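Local coordinates for protein fructose-1,6-bisphosphatase/inositol-1-monophosphatase (PDB 2P3N) that removes phosphate from inositol monophosphates and fructose 1,6-bisphosphate with the help of magnesium, working as a homotetramer, at residues E118-E123 with A177-A182; G158-R163 with F191-R196; N230-N235 with D240-V245. One frame throughout, in Å; residues are numbered along the deposited sequence.

Overall arrangement
The three contacts illustrate how the layered alpha/beta sandwich of the inositol monophosphatase family is assembled. In interaction 1 a strand of the large sheet meets helix 177-185, which lies between the two sheets; its far side packs on the five-stranded sheet through Phe192 and Phe233, with Ala181 CB 3.7 Å from Phe233 CE2. Interactions 2 and 3, centred about 9 Å apart, set two outer helices against the other face of that sheet, where strands 191-195 and 230-234 are antiparallel neighbours: Thr194 N lies 2.8 Å from Phe231 O. The Leu179 side chain of interaction 1 lies about 11 Å from the bound magnesium; interactions 1 and 2 each include a probable substrate-binding residue, Ala177 and Arg196.

Interaction 1 of 3, residues E118-E123 with A177-A182; sequences ETLYAE and AALNAA
Between the two sheets of the inositol monophosphatase sandwich runs a layer of helices, and here Leu120 and Glu118 of strand 118-123, in the large mixed sheet, meet Leu179 and Ala182 of one of them, helix 177-185. Strand and helix cross at 69°, their axes 9.6 Å apart at closest approach, and no hydrogen bond joins the two segments. Leu120 does most of the work, its two methyls divided between two positions one helical turn apart. CG is anti to the carbonyl carbon (chi1 -57°), and from there CD1 reaches Leu179 CD1 at 4.0 Å, the two leucines crossing at about a right angle. The small side chain of Ala182 lets the strand come near: these residues form the closest pair of alpha carbons, 6.5 Å between Leu120 CA and Ala182 CA.

Leu179 does not aim its CB straight at the strand. Its CG is anti to the backbone N (chi1 -169°), and this swings CD1 towards the sheet, where it also passes 4.1 Å from Glu118 OE2. The carboxylate at this buried place is satisfied by other groups, a salt bridge from OE1 to Arg188 and a hydrogen bond from OE2 to Tyr183, which probably makes the neighbouring methyl tolerable.

The first turn of the helix probably borders the active site. Ala177 is a substrate-binding residue by similarity, and Ala178 N is hydrogen-bonded to OD1 of Asp82, a probable ligand of the second magnesium. The contact thus seats a helix whose first turn probably faces the substrate. One turn beyond Leu179, Leu120 CD2 rests 3.8 Å from Ala182 CB and 3.6 Å from the carbonyl oxygen Ala182 O.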
ATOM      1  N   GLU A 118      -7.955   3.878  -0.072  1.00 25.94           N
ATOM      2  CA  GLU A 118      -8.587   4.937   0.682  1.00 26.49           C
ATOM      3  C   GLU A 118     -10.039   4.581   0.886  1.00 28.80           C
ATOM      4  O   GLU A 118     -10.760   4.320  -0.073  1.00 31.01           O
ATOM      5  CB  GLU A 118      -8.493   6.248  -0.076  1.00 26.00           C
ATOM      6  CG  GLU A 118      -7.068   6.670  -0.348  1.00 30.38           C
ATOM      7  CD  GLU A 118      -6.988   8.014  -1.020  1.00 33.08           C
ATOM      8  OE1 GLU A 118      -5.929   8.667  -0.879  1.00 38.08           O
ATOM      9  OE2 GLU A 118      -7.978   8.411  -1.686  1.00 32.65           O
ATOM     10  N   THR A 119     -10.459   4.544   2.143  1.00 28.31           N
ATOM     11  CA  THR A 119     -11.836   4.233   2.461  1.00 27.24           C
ATOM     12  C   THR A 119     -12.388   5.363   3.319  1.00 28.25           C
ATOM     13  O   THR A 119     -12.059   5.493   4.497  1.00 26.02           O
ATOM     14  CB  THR A 119     -11.984   2.893   3.230  1.00 25.40           C
ATOM     15  OG1 THR A 119     -11.230   1.862   2.574  1.00 25.40           O
ATOM     16  CG2 THR A 119     -13.464   2.465   3.239  1.00 20.88           C
ATOM     17  N   LEU A 120     -13.223   6.184   2.695  1.00 28.94           N
ATOM     18  CA  LEU A 120     -13.851   7.308   3.354  1.00 27.73           C
ATOM     19  C   LEU A 120     -15.296   6.913   3.645  1.00 27.71           C
ATOM     20  O   LEU A 120     -15.977   6.373   2.780  1.00 29.51           O
ATOM     21  CB  LEU A 120     -13.783   8.530   2.436  1.00 27.39           C
ATOM     22  CG  LEU A 120     -12.331   8.839   2.058  1.00 27.84           C
ATOM     23  CD1 LEU A 120     -12.007   8.156   0.749  1.00 33.52           C
ATOM     24  CD2 LEU A 120     -12.115  10.335   1.929  1.00 30.46           C
ATOM     25  N   TYR A 121     -15.758   7.153   4.867  1.00 27.41           N
ATOM     26  CA  TYR A 121     -17.128   6.804   5.224  1.00 26.61           C
ATOM     27  C   TYR A 121     -17.699   7.689   6.314  1.00 30.05           C
ATOM     28  O   TYR A 121     -16.975   8.381   7.019  1.00 33.04           O
ATOM     29  CB  TYR A 121     -17.211   5.349   5.682  1.00 23.51           C
ATOM     30  CG  TYR A 121     -16.218   5.008   6.757  1.00 22.43           C
ATOM     31  CD1 TYR A 121     -14.894   4.712   6.441  1.00 24.21           C
ATOM     32  CD2 TYR A 121     -16.586   5.035   8.098  1.00 25.29           C
ATOM     33  CE1 TYR A 121     -13.956   4.454   7.438  1.00 25.78           C
ATOM     34  CE2 TYR A 121     -15.658   4.781   9.104  1.00 27.86           C
ATOM     35  CZ  TYR A 121     -14.347   4.493   8.766  1.00 23.12           C
ATOM     36  OH  TYR A 121     -13.436   4.257   9.761  1.00 31.21           O
ATOM     37  N   ALA A 122     -19.015   7.649   6.453  1.00 32.10           N
ATOM     38  CA  ALA A 122     -19.701   8.436   7.464  1.00 30.87           C
ATOM     39  C   ALA A 122     -21.098   7.898   7.716  1.00 32.00           C
ATOM     40  O   ALA A 122     -21.826   7.577   6.780  1.00 33.23           O
ATOM     41  CB  ALA A 122     -19.788   9.901   7.030  1.00 22.71           C
ATOM     42  N   GLU A 123     -21.450   7.777   8.989  1.00 35.72           N
ATOM     43  CA  GLU A 123     -22.778   7.343   9.392  1.00 38.77           C
ATOM     44  C   GLU A 123     -23.369   8.618  10.028  1.00 42.29           C
ATOM     45  O   GLU A 123     -22.628   9.444  10.577  1.00 39.02           O
ATOM     46  CB  GLU A 123     -22.677   6.197  10.398  1.00 38.65           C
ATOM     47  CG  GLU A 123     -23.994   5.530  10.719  1.00 52.13           C
ATOM     48  CD  GLU A 123     -23.797   4.205  11.423  1.00 63.56           C
ATOM     49  OE1 GLU A 123     -22.983   4.151  12.373  1.00 66.49           O
ATOM     50  OE2 GLU A 123     -24.453   3.215  11.030  1.00 76.76           O
ATOM     51  N   ALA A 177     -16.528  11.107  -9.111  1.00 43.72           N
ATOM     52  CA  ALA A 177     -17.504  11.946  -8.432  1.00 46.01           C
ATOM     53  C   ALA A 177     -17.527  11.659  -6.927  1.00 44.76           C
ATOM     54  O   ALA A 177     -17.253  12.535  -6.100  1.00 42.59           O
ATOM     55  CB  ALA A 177     -18.882  11.701  -9.027  1.00 47.38           C
ATOM     56  N   ALA A 178     -17.866  10.422  -6.582  1.00 42.94           N
ATOM     57  CA  ALA A 178     -17.931  10.013  -5.188  1.00 39.80           C
ATOM     58  C   ALA A 178     -16.631  10.349  -4.442  1.00 37.76           C
ATOM     59  O   ALA A 178     -16.657  10.930  -3.359  1.00 35.51           O
ATOM     60  CB  ALA A 178     -18.223   8.515  -5.105  1.00 31.43           C
ATOM     61  N   LEU A 179     -15.498   9.988  -5.030  1.00 36.56           N
ATOM     62  CA  LEU A 179     -14.211  10.247  -4.405  1.00 37.13           C
ATOM     63  C   LEU A 179     -13.902  11.739  -4.277  1.00 40.70           C
ATOM     64  O   LEU A 179     -13.239  12.152  -3.331  1.00 42.74           O
ATOM     65  CB  LEU A 179     -13.101   9.545  -5.187  1.00 30.00           C
ATOM     66  CG  LEU A 179     -11.719   9.492  -4.530  1.00 31.96           C
ATOM     67  CD1 LEU A 179     -11.807   8.877  -3.131  1.00 25.70           C
ATOM     68  CD2 LEU A 179     -10.792   8.679  -5.415  1.00 28.92           C
ATOM     69  N   ASN A 180     -14.384  12.550  -5.214  1.00 40.55           N
ATOM     70  CA  ASN A 180     -14.125  13.986  -5.157  1.00 42.61           C
ATOM     71  C   ASN A 180     -14.943  14.663  -4.086  1.00 44.81           C
ATOM     72  O   ASN A 180     -14.496  15.634  -3.484  1.00 45.88           O
ATOM     73  CB  ASN A 180     -14.414  14.652  -6.503  1.00 47.21           C
ATOM     74  CG  ASN A 180     -13.304  14.432  -7.513  1.00 52.42           C
ATOM     75  OD1 ASN A 180     -13.415  14.830  -8.674  1.00 61.41           O
ATOM     76  ND2 ASN A 180     -12.221  13.798  -7.073  1.00 57.24           N
ATOM     77  N   ALA A 181     -16.149  14.160  -3.853  1.00 45.70           N
ATOM     78  CA  ALA A 181     -17.016  14.733  -2.835  1.00 43.50           C
ATOM     79  C   ALA A 181     -16.424  14.406  -1.479  1.00 43.21           C
ATOM     80  O   ALA A 181     -16.371  15.254  -0.593  1.00 44.29           O
ATOM     81  CB  ALA A 181     -18.408  14.147  -2.945  1.00 49.70           C
ATOM     82  N   ALA A 182     -15.973  13.160  -1.339  1.00 44.74           N
ATOM     83  CA  ALA A 182     -15.370  12.656  -0.101  1.00 39.76           C
ATOM     84  C   ALA A 182     -14.061  13.363   0.225  1.00 36.07           C
ATOM     85  O   ALA A 182     -13.706  13.518   1.393  1.00 35.02           O
ATOM     86  CB  ALA A 182     -15.135  11.160  -0.210  1.00 35.87           C
TER

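Interaction 2 of 3, residues G158-R163 with F191-R196; sequences GKFIER and FFVTWR
Phe160, on the outer helix 156-167, lays its ring against one face of the five-stranded sheet, where it meets Phe191 and Val193, neighbours on the same face of strand 191-195. With CG anti to the backbone N (chi1 179°), the ring is carried outward from the helix until CZ leads the approach. Val193 meets it over one face: CG2 lies 3.6 Å above the ring plane, displaced toward the rim, and 4.0 Å from the ring centroid at 25° off the normal, a CH-pi contact. That methyl is nearest to Phe160 CZ, at 3.6 Å from Val193 CG2. It occupies the position between the backbone N and the carbonyl carbon, leaving CG1 beside the N (chi1 -62°). Phe191 comes instead at the ring's edge, its CE1 4.2 Å from Phe160 CZ and close to the Phe160 plane.

Phe156 of the same helix also meets the Phe160 ring, and Thr150 on strand 147-150 touches it, so the ring has neighbours on both helix and sheet. Replaced by an alanine, this position is likely to leave Val193 CG2 without its aromatic face and open a gap between helix and sheet.

Lys159 NZ bridges to Glu162 OE2 at 3.1 Å and also forms a salt bridge with Glu162 of the third subunit. The side facing that subunit mixes charged pairs with Ile161 packing on its counterpart there, whereas toward the sheet the contact is purely apolar, held by dispersion and shape without a directional bond between the segments.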
ATOM      1  N   GLY A 158     -14.975  23.371 -18.942  1.00 61.51           N
ATOM      2  CA  GLY A 158     -14.111  24.373 -19.547  1.00 67.39           C
ATOM      3  C   GLY A 158     -14.425  25.810 -19.170  1.00 70.46           C
ATOM      4  O   GLY A 158     -13.518  26.631 -19.034  1.00 70.47           O
ATOM      5  N   LYS A 159     -15.707  26.120 -19.009  1.00 71.45           N
ATOM      6  CA  LYS A 159     -16.123  27.469 -18.641  1.00 71.60           C
ATOM      7  C   LYS A 159     -15.888  27.719 -17.160  1.00 70.09           C
ATOM      8  O   LYS A 159     -15.318  28.744 -16.780  1.00 69.66           O
ATOM      9  CB  LYS A 159     -17.606  27.688 -18.971  1.00 74.40           C
ATOM     10  CG  LYS A 159     -17.875  27.971 -20.436  1.00 76.28           C
ATOM     11  CD  LYS A 159     -17.246  29.294 -20.851  1.00 77.90           C
ATOM     12  CE  LYS A 159     -17.336  29.506 -22.352  1.00 79.48           C
ATOM     13  NZ  LYS A 159     -16.532  28.500 -23.102  1.00 79.28           N
ATOM     14  N   PHE A 160     -16.334  26.778 -16.333  1.00 69.41           N
ATOM     15  CA  PHE A 160     -16.173  26.885 -14.889  1.00 67.40           C
ATOM     16  C   PHE A 160     -14.701  27.082 -14.539  1.00 67.11           C
ATOM     17  O   PHE A 160     -14.368  27.654 -13.499  1.00 65.82           O
ATOM     18  CB  PHE A 160     -16.722  25.636 -14.211  1.00 66.24           C
ATOM     19  CG  PHE A 160     -16.588  25.651 -12.713  1.00 69.71           C
ATOM     20  CD1 PHE A 160     -15.467  25.110 -12.095  1.00 68.50           C
ATOM     21  CD2 PHE A 160     -17.590  26.196 -11.916  1.00 71.17           C
ATOM     22  CE1 PHE A 160     -15.348  25.110 -10.702  1.00 69.39           C
ATOM     23  CE2 PHE A 160     -17.479  26.201 -10.522  1.00 71.64           C
ATOM     24  CZ  PHE A 160     -16.357  25.656  -9.915  1.00 70.07           C
ATOM     25  N   ILE A 161     -13.821  26.596 -15.407  1.00 63.98           N
ATOM     26  CA  ILE A 161     -12.393  26.773 -15.198  1.00 63.39           C
ATOM     27  C   ILE A 161     -12.133  28.264 -15.370  1.00 67.19           C
ATOM     28  O   ILE A 161     -11.664  28.933 -14.447  1.00 65.24           O
ATOM     29  CB  ILE A 161     -11.554  26.031 -16.257  1.00 57.79           C
ATOM     30  CG1 ILE A 161     -11.745  24.520 -16.125  1.00 55.36           C
ATOM     31  CG2 ILE A 161     -10.090  26.420 -16.119  1.00 60.28           C
ATOM     32  CD1 ILE A 161     -11.282  23.957 -14.817  1.00 51.26           C
ATOM     33  N   GLU A 162     -12.464  28.769 -16.561  1.00 68.98           N
ATOM     34  CA  GLU A 162     -12.285  30.176 -16.926  1.00 70.62           C
ATOM     35  C   GLU A 162     -12.660  31.136 -15.812  1.00 71.74           C
ATOM     36  O   GLU A 162     -11.891  32.037 -15.467  1.00 72.43           O
ATOM     37  CB  GLU A 162     -13.117  30.509 -18.167  1.00 74.63           C
ATOM     38  CG  GLU A 162     -12.775  29.657 -19.376  1.00 80.09           C
ATOM     39  CD  GLU A 162     -13.487  30.107 -20.642  1.00 81.57           C
ATOM     40  OE1 GLU A 162     -13.301  31.280 -21.039  1.00 76.08           O
ATOM     41  OE2 GLU A 162     -14.224  29.288 -21.242  1.00 82.85           O
ATOM     42  N   ARG A 163     -13.848  30.935 -15.256  1.00 70.62           N
ATOM     43  CA  ARG A 163     -14.349  31.779 -14.183  1.00 70.17           C
ATOM     44  C   ARG A 163     -13.509  31.622 -12.924  1.00 70.51           C
ATOM     45  O   ARG A 163     -13.003  32.598 -12.369  1.00 70.95           O
ATOM     46  CB  ARG A 163     -15.786  31.397 -13.834  1.00 70.83           C
ATOM     47  CG  ARG A 163     -16.628  30.891 -14.986  1.00 72.28           C
ATOM     48  CD  ARG A 163     -17.198  32.010 -15.827  1.00 75.69           C
ATOM     49  NE  ARG A 163     -16.252  32.463 -16.838  1.00 77.48           N
ATOM     50  CZ  ARG A 163     -16.550  33.327 -17.803  1.00 75.73           C
ATOM     51  NH1 ARG A 163     -15.621  33.679 -18.684  1.00 78.76           N
ATOM     52  NH2 ARG A 163     -17.775  33.837 -17.887  1.00 66.16           N
ATOM     53  N   PHE A 191     -13.800  22.516  -2.393  1.00 50.49           N
ATOM     54  CA  PHE A 191     -15.167  22.438  -2.879  1.00 53.87           C
ATOM     55  C   PHE A 191     -15.248  21.611  -4.150  1.00 56.75           C
ATOM     56  O   PHE A 191     -14.283  21.530  -4.918  1.00 58.75           O
ATOM     57  CB  PHE A 191     -15.742  23.842  -3.103  1.00 50.14           C
ATOM     58  CG  PHE A 191     -14.944  24.687  -4.057  1.00 43.14           C
ATOM     59  CD1 PHE A 191     -15.016  24.473  -5.429  1.00 41.21           C
ATOM     60  CD2 PHE A 191     -14.110  25.695  -3.580  1.00 40.45           C
ATOM     61  CE1 PHE A 191     -14.263  25.252  -6.320  1.00 40.69           C
ATOM     62  CE2 PHE A 191     -13.350  26.483  -4.458  1.00 40.27           C
ATOM     63  CZ  PHE A 191     -13.426  26.261  -5.829  1.00 42.27           C
ATOM     64  N   PHE A 192     -16.406  20.984  -4.349  1.00 57.01           N
ATOM     65  CA  PHE A 192     -16.654  20.139  -5.512  1.00 56.11           C
ATOM     66  C   PHE A 192     -18.053  20.434  -6.054  1.00 55.75           C
ATOM     67  O   PHE A 192     -19.025  20.507  -5.293  1.00 52.55           O
ATOM     68  CB  PHE A 192     -16.515  18.655  -5.111  1.00 53.96           C
ATOM     69  CG  PHE A 192     -16.803  17.677  -6.231  1.00 49.39           C
ATOM     70  CD1 PHE A 192     -16.157  17.781  -7.460  1.00 43.79           C
ATOM     71  CD2 PHE A 192     -17.733  16.653  -6.053  1.00 47.30           C
ATOM     72  CE1 PHE A 192     -16.435  16.877  -8.496  1.00 39.52           C
ATOM     73  CE2 PHE A 192     -18.013  15.751  -7.078  1.00 42.00           C
ATOM     74  CZ  PHE A 192     -17.365  15.864  -8.300  1.00 39.32           C
ATOM     75  N   VAL A 193     -18.141  20.606  -7.372  1.00 57.14           N
ATOM     76  CA  VAL A 193     -19.403  20.910  -8.039  1.00 57.42           C
ATOM     77  C   VAL A 193     -19.699  19.964  -9.206  1.00 56.95           C
ATOM     78  O   VAL A 193     -18.843  19.748 -10.070  1.00 56.29           O
ATOM     79  CB  VAL A 193     -19.394  22.363  -8.556  1.00 57.79           C
ATOM     80  CG1 VAL A 193     -19.263  23.325  -7.384  1.00 55.41           C
ATOM     81  CG2 VAL A 193     -18.235  22.566  -9.511  1.00 62.08           C
ATOM     82  N   THR A 194     -20.909  19.399  -9.217  1.00 58.98           N
ATOM     83  CA  THR A 194     -21.328  18.471 -10.271  1.00 61.33           C
ATOM     84  C   THR A 194     -22.564  18.965 -11.008  1.00 65.22           C
ATOM     85  O   THR A 194     -23.265  19.867 -10.545  1.00 65.62           O
ATOM     86  CB  THR A 194     -21.657  17.057  -9.736  1.00 58.75           C
ATOM     87  OG1 THR A 194     -22.771  17.127  -8.838  1.00 61.66           O
ATOM     88  CG2 THR A 194     -20.474  16.462  -9.017  1.00 61.06           C
ATOM     89  N   TRP A 195     -22.844  18.330 -12.140  1.00 67.49           N
ATOM     90  CA  TRP A 195     -23.960  18.715 -12.988  1.00 68.98           C
ATOM     91  C   TRP A 195     -24.571  17.504 -13.681  1.00 70.83           C
ATOM     92  O   TRP A 195     -23.873  16.736 -14.338  1.00 72.05           O
ATOM     93  CB  TRP A 195     -23.444  19.698 -14.035  1.00 63.79           C
ATOM     94  CG  TRP A 195     -24.453  20.641 -14.555  1.00 58.57           C
ATOM     95  CD1 TRP A 195     -25.595  21.049 -13.928  1.00 58.81           C
ATOM     96  CD2 TRP A 195     -24.361  21.406 -15.764  1.00 57.96           C
ATOM     97  NE1 TRP A 195     -26.218  22.029 -14.668  1.00 60.09           N
ATOM     98  CE2 TRP A 195     -25.482  22.268 -15.799  1.00 58.74           C
ATOM     99  CE3 TRP A 195     -23.437  21.449 -16.818  1.00 58.38           C
ATOM    100  CZ2 TRP A 195     -25.704  23.171 -16.851  1.00 59.45           C
ATOM    101  CZ3 TRP A 195     -23.658  22.351 -17.869  1.00 59.29           C
ATOM    102  CH2 TRP A 195     -24.783  23.198 -17.872  1.00 60.31           C
ATOM    103  N   ARG A 196     -25.882  17.349 -13.543  1.00 71.11           N
ATOM    104  CA  ARG A 196     -26.595  16.240 -14.165  1.00 67.77           C
ATOM    105  C   ARG A 196     -26.026  14.901 -13.729  1.00 63.60           C
ATOM    106  O   ARG A 196     -25.565  14.122 -14.559  1.00 63.21           O
ATOM    107  CB  ARG A 196     -26.514  16.331 -15.692  1.00 76.76           C
ATOM    108  CG  ARG A 196     -26.780  17.713 -16.261  1.00 85.97           C
ATOM    109  CD  ARG A 196     -27.065  17.625 -17.749  1.00 91.49           C
ATOM    110  NE  ARG A 196     -26.859  18.899 -18.428  1.00 95.91           N
ATOM    111  CZ  ARG A 196     -25.673  19.483 -18.570  1.00100.68           C
ATOM    112  NH1 ARG A 196     -24.580  18.912 -18.079  1.00104.24           N
ATOM    113  NH2 ARG A 196     -25.578  20.632 -19.222  1.00105.32           N
TER

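Interaction 3 of 3, residues N230-N235 with D240-V245; sequences NFIFSN and DEVVKV
Two torsions turn Ile232 into a fork directed at Val242 and Val243: with chi1 at -59°, CG2 stands anti to the backbone N while CG1 takes the place beside it, and chi2 of 178° extends CD1 fully away from the strand. Each prong finds a different residue of helix 239-253. The branch methyl CG2 of Ile232 meets Val242 CG1 at 4.0 Å, and this valine methyl is itself anti to its own backbone N (chi1 171°). The two side chains slide past one another in opposite directions, lying alongside rather than end on.

The longer prong goes to the next residue. Ile232 CD1 approaches the helix backbone, 4.1 Å from Val243 CA, with the Val243 CG2 methyl slightly farther from it, at 4.3 Å. A side chain thus rests partly on main-chain carbon, and Ile232 and Val243 also supply the closest alpha carbons, with CA to CA at 7.6 Å. No hydrogen bond crosses between the segments.

Val242 has further neighbours in Phe191 of strand 191-195 and Met164 of helix 156-167, which tie this patch to the adjoining strand and to the other outer helix. Only a few residues link strand to helix, and there Asn235 OD1 accepts a hydrogen bond from Leu237 N, an Asx turn at the point where the chain reverses. The result is a compact beta-alpha unit in which the last strand of the chain is followed at once by the last helix, folded back over the outer face of the five-stranded sheet as an external layer of the alpha/beta sandwich.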
ATOM      1  N   ASN A 230     -28.143  19.282  -9.284  1.00 59.84           N
ATOM      2  CA  ASN A 230     -26.872  20.003  -9.257  1.00 55.42           C
ATOM      3  C   ASN A 230     -26.307  19.877  -7.855  1.00 51.82           C
ATOM      4  O   ASN A 230     -27.062  19.873  -6.880  1.00 51.40           O
ATOM      5  CB  ASN A 230     -27.075  21.487  -9.566  1.00 63.94           C
ATOM      6  CG  ASN A 230     -28.304  21.749 -10.403  1.00 68.56           C
ATOM      7  OD1 ASN A 230     -28.477  21.162 -11.476  1.00 74.71           O
ATOM      8  ND2 ASN A 230     -29.169  22.645  -9.919  1.00 63.28           N
ATOM      9  N   PHE A 231     -24.982  19.803  -7.747  1.00 50.60           N
ATOM     10  CA  PHE A 231     -24.349  19.655  -6.442  1.00 46.84           C
ATOM     11  C   PHE A 231     -23.128  20.510  -6.185  1.00 45.74           C
ATOM     12  O   PHE A 231     -22.226  20.616  -7.016  1.00 42.49           O
ATOM     13  CB  PHE A 231     -23.991  18.188  -6.210  1.00 42.10           C
ATOM     14  CG  PHE A 231     -25.138  17.363  -5.716  1.00 35.85           C
ATOM     15  CD1 PHE A 231     -25.490  17.382  -4.378  1.00 34.13           C
ATOM     16  CD2 PHE A 231     -25.884  16.592  -6.591  1.00 33.86           C
ATOM     17  CE1 PHE A 231     -26.560  16.651  -3.921  1.00 35.54           C
ATOM     18  CE2 PHE A 231     -26.957  15.860  -6.139  1.00 33.78           C
ATOM     19  CZ  PHE A 231     -27.296  15.890  -4.797  1.00 31.36           C
ATOM     20  N   ILE A 232     -23.116  21.113  -5.003  1.00 48.01           N
ATOM     21  CA  ILE A 232     -22.013  21.955  -4.582  1.00 52.87           C
ATOM     22  C   ILE A 232     -21.543  21.488  -3.214  1.00 53.27           C
ATOM     23  O   ILE A 232     -22.254  21.653  -2.218  1.00 53.45           O
ATOM     24  CB  ILE A 232     -22.434  23.449  -4.485  1.00 59.97           C
ATOM     25  CG1 ILE A 232     -22.949  23.938  -5.846  1.00 62.70           C
ATOM     26  CG2 ILE A 232     -21.241  24.306  -4.029  1.00 55.46           C
ATOM     27  CD1 ILE A 232     -23.438  25.374  -5.852  1.00 67.63           C
ATOM     28  N   PHE A 233     -20.357  20.882  -3.177  1.00 53.81           N
ATOM     29  CA  PHE A 233     -19.764  20.409  -1.924  1.00 52.62           C
ATOM     30  C   PHE A 233     -18.707  21.425  -1.504  1.00 50.86           C
ATOM     31  O   PHE A 233     -17.895  21.864  -2.327  1.00 48.36           O
ATOM     32  CB  PHE A 233     -19.100  19.039  -2.104  1.00 52.07           C
ATOM     33  CG  PHE A 233     -20.042  17.951  -2.548  1.00 49.15           C
ATOM     34  CD1 PHE A 233     -20.364  17.798  -3.893  1.00 44.91           C
ATOM     35  CD2 PHE A 233     -20.601  17.075  -1.620  1.00 43.43           C
ATOM     36  CE1 PHE A 233     -21.226  16.786  -4.303  1.00 42.92           C
ATOM     37  CE2 PHE A 233     -21.467  16.062  -2.023  1.00 40.79           C
ATOM     38  CZ  PHE A 233     -21.779  15.916  -3.365  1.00 40.53           C
ATOM     39  N   SER A 234     -18.703  21.796  -0.229  1.00 47.58           N
ATOM     40  CA  SER A 234     -17.736  22.779   0.230  1.00 48.61           C
ATOM     41  C   SER A 234     -17.448  22.670   1.726  1.00 47.28           C
ATOM     42  O   SER A 234     -18.159  21.986   2.457  1.00 46.13           O
ATOM     43  CB  SER A 234     -18.261  24.185  -0.096  1.00 49.69           C
ATOM     44  OG  SER A 234     -17.211  25.112  -0.325  1.00 54.89           O
ATOM     45  N   ASN A 235     -16.393  23.346   2.171  1.00 47.86           N
ATOM     46  CA  ASN A 235     -16.031  23.362   3.584  1.00 50.01           C
ATOM     47  C   ASN A 235     -16.987  24.264   4.364  1.00 50.76           C
ATOM     48  O   ASN A 235     -16.859  24.409   5.582  1.00 49.65           O
ATOM     49  CB  ASN A 235     -14.598  23.874   3.770  1.00 52.24           C
ATOM     50  CG  ASN A 235     -14.319  25.138   2.979  1.00 57.09           C
ATOM     51  OD1 ASN A 235     -15.230  25.912   2.682  1.00 62.15           O
ATOM     52  ND2 ASN A 235     -13.047  25.364   2.648  1.00 59.48           N
ATOM     53  N   ASP A 240     -20.771  30.376  -0.746  1.00 61.33           N
ATOM     54  CA  ASP A 240     -21.403  31.417  -1.559  1.00 58.22           C
ATOM     55  C   ASP A 240     -20.482  31.939  -2.648  1.00 58.28           C
ATOM     56  O   ASP A 240     -20.932  32.255  -3.750  1.00 56.47           O
ATOM     57  CB  ASP A 240     -21.874  32.562  -0.664  1.00 54.54           C
ATOM     58  CG  ASP A 240     -22.812  32.086   0.433  1.00 60.92           C
ATOM     59  OD1 ASP A 240     -23.764  31.332   0.118  1.00 58.70           O
ATOM     60  OD2 ASP A 240     -22.600  32.460   1.608  1.00 69.99           O
ATOM     61  N   GLU A 241     -19.191  32.016  -2.343  1.00 59.94           N
ATOM     62  CA  GLU A 241     -18.218  32.478  -3.323  1.00 64.08           C
ATOM     63  C   GLU A 241     -18.317  31.583  -4.564  1.00 66.69           C
ATOM     64  O   GLU A 241     -18.086  32.034  -5.695  1.00 66.06           O
ATOM     65  CB  GLU A 241     -16.803  32.428  -2.726  1.00 64.75           C
ATOM     66  CG  GLU A 241     -16.256  33.790  -2.278  1.00 67.19           C
ATOM     67  CD  GLU A 241     -15.310  33.708  -1.073  1.00 70.23           C
ATOM     68  OE1 GLU A 241     -15.801  33.566   0.074  1.00 63.92           O
ATOM     69  OE2 GLU A 241     -14.075  33.785  -1.272  1.00 74.76           O
ATOM     70  N   VAL A 242     -18.685  30.322  -4.337  1.00 65.96           N
ATOM     71  CA  VAL A 242     -18.838  29.335  -5.409  1.00 66.76           C
ATOM     72  C   VAL A 242     -20.256  29.351  -6.015  1.00 66.14           C
ATOM     73  O   VAL A 242     -20.412  29.332  -7.240  1.00 63.91           O
ATOM     74  CB  VAL A 242     -18.494  27.896  -4.894  1.00 64.36           C
ATOM     75  CG1 VAL A 242     -18.856  26.849  -5.938  1.00 60.50           C
ATOM     76  CG2 VAL A 242     -17.007  27.804  -4.577  1.00 55.09           C
ATOM     77  N   VAL A 243     -21.280  29.395  -5.163  1.00 68.85           N
ATOM     78  CA  VAL A 243     -22.657  29.421  -5.646  1.00 73.21           C
ATOM     79  C   VAL A 243     -22.775  30.447  -6.768  1.00 75.51           C
ATOM     80  O   VAL A 243     -23.415  30.196  -7.785  1.00 75.86           O
ATOM     81  CB  VAL A 243     -23.661  29.805  -4.528  1.00 74.34           C
ATOM     82  CG1 VAL A 243     -25.075  29.737  -5.068  1.00 77.50           C
ATOM     83  CG2 VAL A 243     -23.517  28.871  -3.335  1.00 76.35           C
ATOM     84  N   LYS A 244     -22.134  31.596  -6.585  1.00 76.48           N
ATOM     85  CA  LYS A 244     -22.184  32.655  -7.587  1.00 77.96           C
ATOM     86  C   LYS A 244     -21.523  32.260  -8.898  1.00 78.02           C
ATOM     87  O   LYS A 244     -22.165  32.234  -9.942  1.00 79.63           O
ATOM     88  CB  LYS A 244     -21.504  33.928  -7.072  1.00 77.76           C
ATOM     89  CG  LYS A 244     -21.792  35.167  -7.932  1.00 75.15           C
ATOM     90  CD  LYS A 244     -20.570  36.073  -8.102  1.00 71.91           C
ATOM     91  CE  LYS A 244     -19.579  35.509  -9.127  1.00 68.14           C
ATOM     92  NZ  LYS A 244     -20.176  35.409 -10.493  1.00 63.82           N
ATOM     93  N   VAL A 245     -20.230  31.963  -8.839  1.00 77.69           N
ATOM     94  CA  VAL A 245     -19.475  31.596 -10.034  1.00 76.64           C
ATOM     95  C   VAL A 245     -20.134  30.497 -10.852  1.00 74.55           C
ATOM     96  O   VAL A 245     -20.048  30.493 -12.079  1.00 72.74           O
ATOM     97  CB  VAL A 245     -18.048  31.134  -9.677  1.00 78.47           C
ATOM     98  CG1 VAL A 245     -17.251  30.877 -10.951  1.00 73.54           C
ATOM     99  CG2 VAL A 245     -17.365  32.181  -8.812  1.00 81.61           C
TER